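Cell wall surface anchor family protein (Streptococcus agalactiae serogroup V, PDB 3TW0) forms the adhesive tip pilin of the group B streptococcal pilus, which probably binds host surfaces through a metal-binding von Willebrand factor A-type domain. Local coordinates at residues A[321-326]-A[359-364]. The protein carries 2 engineered substitutions. Residues are numbered along the deposited sequence; the frame is centred on the assembly and turned at random.
Sequences FTVGIG and NCIYDE. Engineered in segment 359-364: Cys360 (natural residue Lys).
Ile361 against Val323 and Glu364 against Phe321 lay helix 358-366 on strand 319-324 and illustrate how the parallel sheet of a von Willebrand factor A fold is covered by a helix. The strand lies inside the sheet, between strands 165-172 and 352-354. Near the start of segment 359-364, the engineered Cys360 forms a disulfide with Cys353 of outermost strand 352-354. Ile361 follows with an apolar contact: its CD1 lies 4.0 Å from CG2 of Val323, the two side chains crossing at about a right angle. CG1 of Ile361 is anti to the carbonyl carbon (chi1 -59°) and the chain continues extended, which brings its end nearer the strand than its first bond would suggest. Val323 also touches Phe169 of strand 165-172 and Val355. Glu364 makes the larger contact. Its CG lies between the backbone N and the carbonyl carbon (chi1 63°), and the chain, extended beyond CG, slides past Phe321 in the opposite direction. CB of Glu364 sits over the face of the Phe321 ring, 4.2 Å from its centroid, in a CH-pi contact, while further out the carboxylate stacks on the ring with the planes 14° apart. That overlap is offset toward the ring's CB end, where Glu364 OE1 comes to 3.5 Å from Phe321 CG.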
ATOM      1  N   PHE A 321       6.680  -9.678 -12.464  1.00 18.49           N
ATOM      2  CA  PHE A 321       7.611 -10.401 -11.620  1.00 19.41           C
ATOM      3  C   PHE A 321       7.735  -9.694 -10.276  1.00 18.88           C
ATOM      4  O   PHE A 321       7.925  -8.473 -10.238  1.00 18.60           O
ATOM      5  CB  PHE A 321       9.009 -10.494 -12.269  1.00 19.21           C
ATOM      6  CG  PHE A 321       9.034 -11.168 -13.618  1.00 21.97           C
ATOM      7  CD1 PHE A 321       7.910 -11.793 -14.146  1.00 24.74           C
ATOM      8  CD2 PHE A 321      10.208 -11.187 -14.364  1.00 25.17           C
ATOM      9  CE1 PHE A 321       7.949 -12.430 -15.408  1.00 28.17           C
ATOM     10  CE2 PHE A 321      10.255 -11.821 -15.615  1.00 27.48           C
ATOM     11  CZ  PHE A 321       9.118 -12.449 -16.133  1.00 26.42           C
ATOM     12  N   THR A 322       7.654 -10.464  -9.187  1.00 17.16           N
ATOM     13  CA  THR A 322       7.785  -9.919  -7.851  1.00 16.92           C
ATOM     14  C   THR A 322       9.027 -10.476  -7.119  1.00 18.10           C
ATOM     15  O   THR A 322       9.230 -11.699  -7.042  1.00 19.15           O
ATOM     16  CB  THR A 322       6.518 -10.167  -7.021  1.00 15.47           C
ATOM     17  OG1 THR A 322       5.378  -9.861  -7.805  1.00 13.85           O
ATOM     18  CG2 THR A 322       6.465  -9.259  -5.793  1.00 15.62           C
ATOM     19  N   VAL A 323       9.828  -9.581  -6.566  1.00 18.39           N
ATOM     20  CA  VAL A 323      11.036  -9.958  -5.836  1.00 19.69           C
ATOM     21  C   VAL A 323      10.907  -9.610  -4.361  1.00 19.83           C
ATOM     22  O   VAL A 323      10.770  -8.440  -3.994  1.00 19.74           O
ATOM     23  CB  VAL A 323      12.300  -9.372  -6.484  1.00 19.69           C
ATOM     24  CG1 VAL A 323      13.512  -9.405  -5.527  1.00 20.89           C
ATOM     25  CG2 VAL A 323      12.605 -10.163  -7.739  1.00 20.87           C
ATOM     26  N   GLY A 324      10.924 -10.652  -3.536  1.00 19.64           N
ATOM     27  CA  GLY A 324      10.761 -10.523  -2.092  1.00 21.19           C
ATOM     28  C   GLY A 324      12.028 -10.202  -1.333  1.00 21.80           C
ATOM     29  O   GLY A 324      13.050 -10.862  -1.473  1.00 21.58           O
ATOM     30  N   ILE A 325      11.975  -9.186  -0.503  1.00 22.74           N
ATOM     31  CA  ILE A 325      13.172  -8.817   0.239  1.00 23.95           C
ATOM     32  C   ILE A 325      12.977  -8.944   1.743  1.00 23.79           C
ATOM     33  O   ILE A 325      12.105  -8.295   2.311  1.00 24.26           O
ATOM     34  CB  ILE A 325      13.643  -7.394  -0.132  1.00 25.07           C
ATOM     35  CG1 ILE A 325      13.948  -7.324  -1.637  1.00 25.53           C
ATOM     36  CG2 ILE A 325      14.860  -6.980   0.736  1.00 26.19           C
ATOM     37  CD1 ILE A 325      15.197  -6.632  -1.961  1.00 25.97           C
ATOM     38  N   GLY A 326      13.812  -9.764   2.374  1.00 23.46           N
ATOM     39  CA  GLY A 326      13.769 -10.004   3.822  1.00 23.72           C
ATOM     40  C   GLY A 326      12.358 -10.221   4.347  1.00 24.28           C
ATOM     41  O   GLY A 326      11.879  -9.441   5.172  1.00 24.45           O
ATOM     42  N   ASN A 359      18.581 -18.046  -8.858  1.00 21.83           N
ATOM     43  CA  ASN A 359      18.244 -18.975  -9.934  1.00 22.04           C
ATOM     44  C   ASN A 359      16.844 -18.659 -10.432  1.00 21.62           C
ATOM     45  O   ASN A 359      16.596 -18.630 -11.621  1.00 21.26           O
ATOM     46  CB  ASN A 359      18.310 -20.423  -9.425  1.00 22.41           C
ATOM     47  CG  ASN A 359      19.745 -20.946  -9.278  1.00 23.70           C
ATOM     48  OD1 ASN A 359      20.738 -20.220  -9.480  1.00 20.97           O
ATOM     49  ND2 ASN A 359      19.854 -22.230  -8.940  1.00 25.97           N
ATOM     50  N   CYS A 360      15.926 -18.417  -9.503  1.00 21.83           N
ATOM     51  CA  CYS A 360      14.549 -18.071  -9.854  1.00 21.90           C
ATOM     52  C   CYS A 360      14.538 -16.777 -10.708  1.00 22.01           C
ATOM     53  O   CYS A 360      13.882 -16.721 -11.743  1.00 21.67           O
ATOM     54  CB  CYS A 360      13.726 -17.901  -8.574  1.00 21.44           C
ATOM     55  SG  CYS A 360      11.944 -17.510  -8.749  1.00 24.11           S
ATOM     56  N   ILE A 361      15.301 -15.769 -10.288  1.00 22.37           N
ATOM     57  CA  ILE A 361      15.325 -14.474 -10.984  1.00 22.94           C
ATOM     58  C   ILE A 361      15.987 -14.553 -12.357  1.00 23.87           C
ATOM     59  O   ILE A 361      15.447 -14.022 -13.338  1.00 24.60           O
ATOM     60  CB  ILE A 361      16.022 -13.369 -10.123  1.00 22.97           C
ATOM     61  CG1 ILE A 361      15.312 -13.189  -8.780  1.00 22.91           C
ATOM     62  CG2 ILE A 361      16.165 -12.047 -10.918  1.00 21.01           C
ATOM     63  CD1 ILE A 361      16.043 -12.181  -7.857  1.00 22.36           C
ATOM     64  N   TYR A 362      17.159 -15.198 -12.430  1.00 24.89           N
ATOM     65  CA  TYR A 362      17.818 -15.496 -13.708  1.00 24.63           C
ATOM     66  C   TYR A 362      16.862 -16.210 -14.658  1.00 25.63           C
ATOM     67  O   TYR A 362      16.703 -15.809 -15.812  1.00 24.83           O
ATOM     68  CB  TYR A 362      19.055 -16.402 -13.518  1.00 24.67           C
ATOM     69  CG  TYR A 362      19.885 -16.470 -14.770  1.00 23.73           C
ATOM     70  CD1 TYR A 362      20.888 -15.529 -15.001  1.00 22.00           C
ATOM     71  CD2 TYR A 362      19.628 -17.427 -15.764  1.00 23.58           C
ATOM     72  CE1 TYR A 362      21.628 -15.549 -16.151  1.00 21.01           C
ATOM     73  CE2 TYR A 362      20.371 -17.457 -16.935  1.00 22.29           C
ATOM     74  CZ  TYR A 362      21.365 -16.516 -17.117  1.00 23.04           C
ATOM     75  OH  TYR A 362      22.094 -16.494 -18.271  1.00 24.78           O
ATOM     76  N   ASP A 363      16.232 -17.280 -14.172  1.00 26.36           N
ATOM     77  CA  ASP A 363      15.380 -18.095 -15.037  1.00 27.64           C
ATOM     78  C   ASP A 363      14.240 -17.316 -15.669  1.00 27.94           C
ATOM     79  O   ASP A 363      14.006 -17.451 -16.873  1.00 28.21           O
ATOM     80  CB  ASP A 363      14.864 -19.335 -14.318  1.00 28.26           C
ATOM     81  CG  ASP A 363      15.925 -20.444 -14.218  1.00 30.71           C
ATOM     82  OD1 ASP A 363      16.965 -20.386 -14.921  1.00 32.24           O
ATOM     83  OD2 ASP A 363      15.710 -21.379 -13.421  1.00 32.27           O
ATOM     84  N   GLU A 364      13.570 -16.469 -14.891  1.00 28.14           N
ATOM     85  CA  GLU A 364      12.446 -15.703 -15.427  1.00 28.80           C
ATOM     86  C   GLU A 364      12.894 -14.641 -16.466  1.00 29.59           C
ATOM     87  O   GLU A 364      12.266 -14.503 -17.523  1.00 29.20           O
ATOM     88  CB  GLU A 364      11.587 -15.113 -14.292  1.00 29.22           C
ATOM     89  CG  GLU A 364      12.305 -14.092 -13.365  1.00 28.16           C
ATOM     90  CD  GLU A 364      11.425 -13.585 -12.202  1.00 28.50           C
ATOM     91  OE1 GLU A 364      10.281 -14.090 -12.035  1.00 27.85           O
ATOM     92  OE2 GLU A 364      11.887 -12.694 -11.441  1.00 23.68           O
TER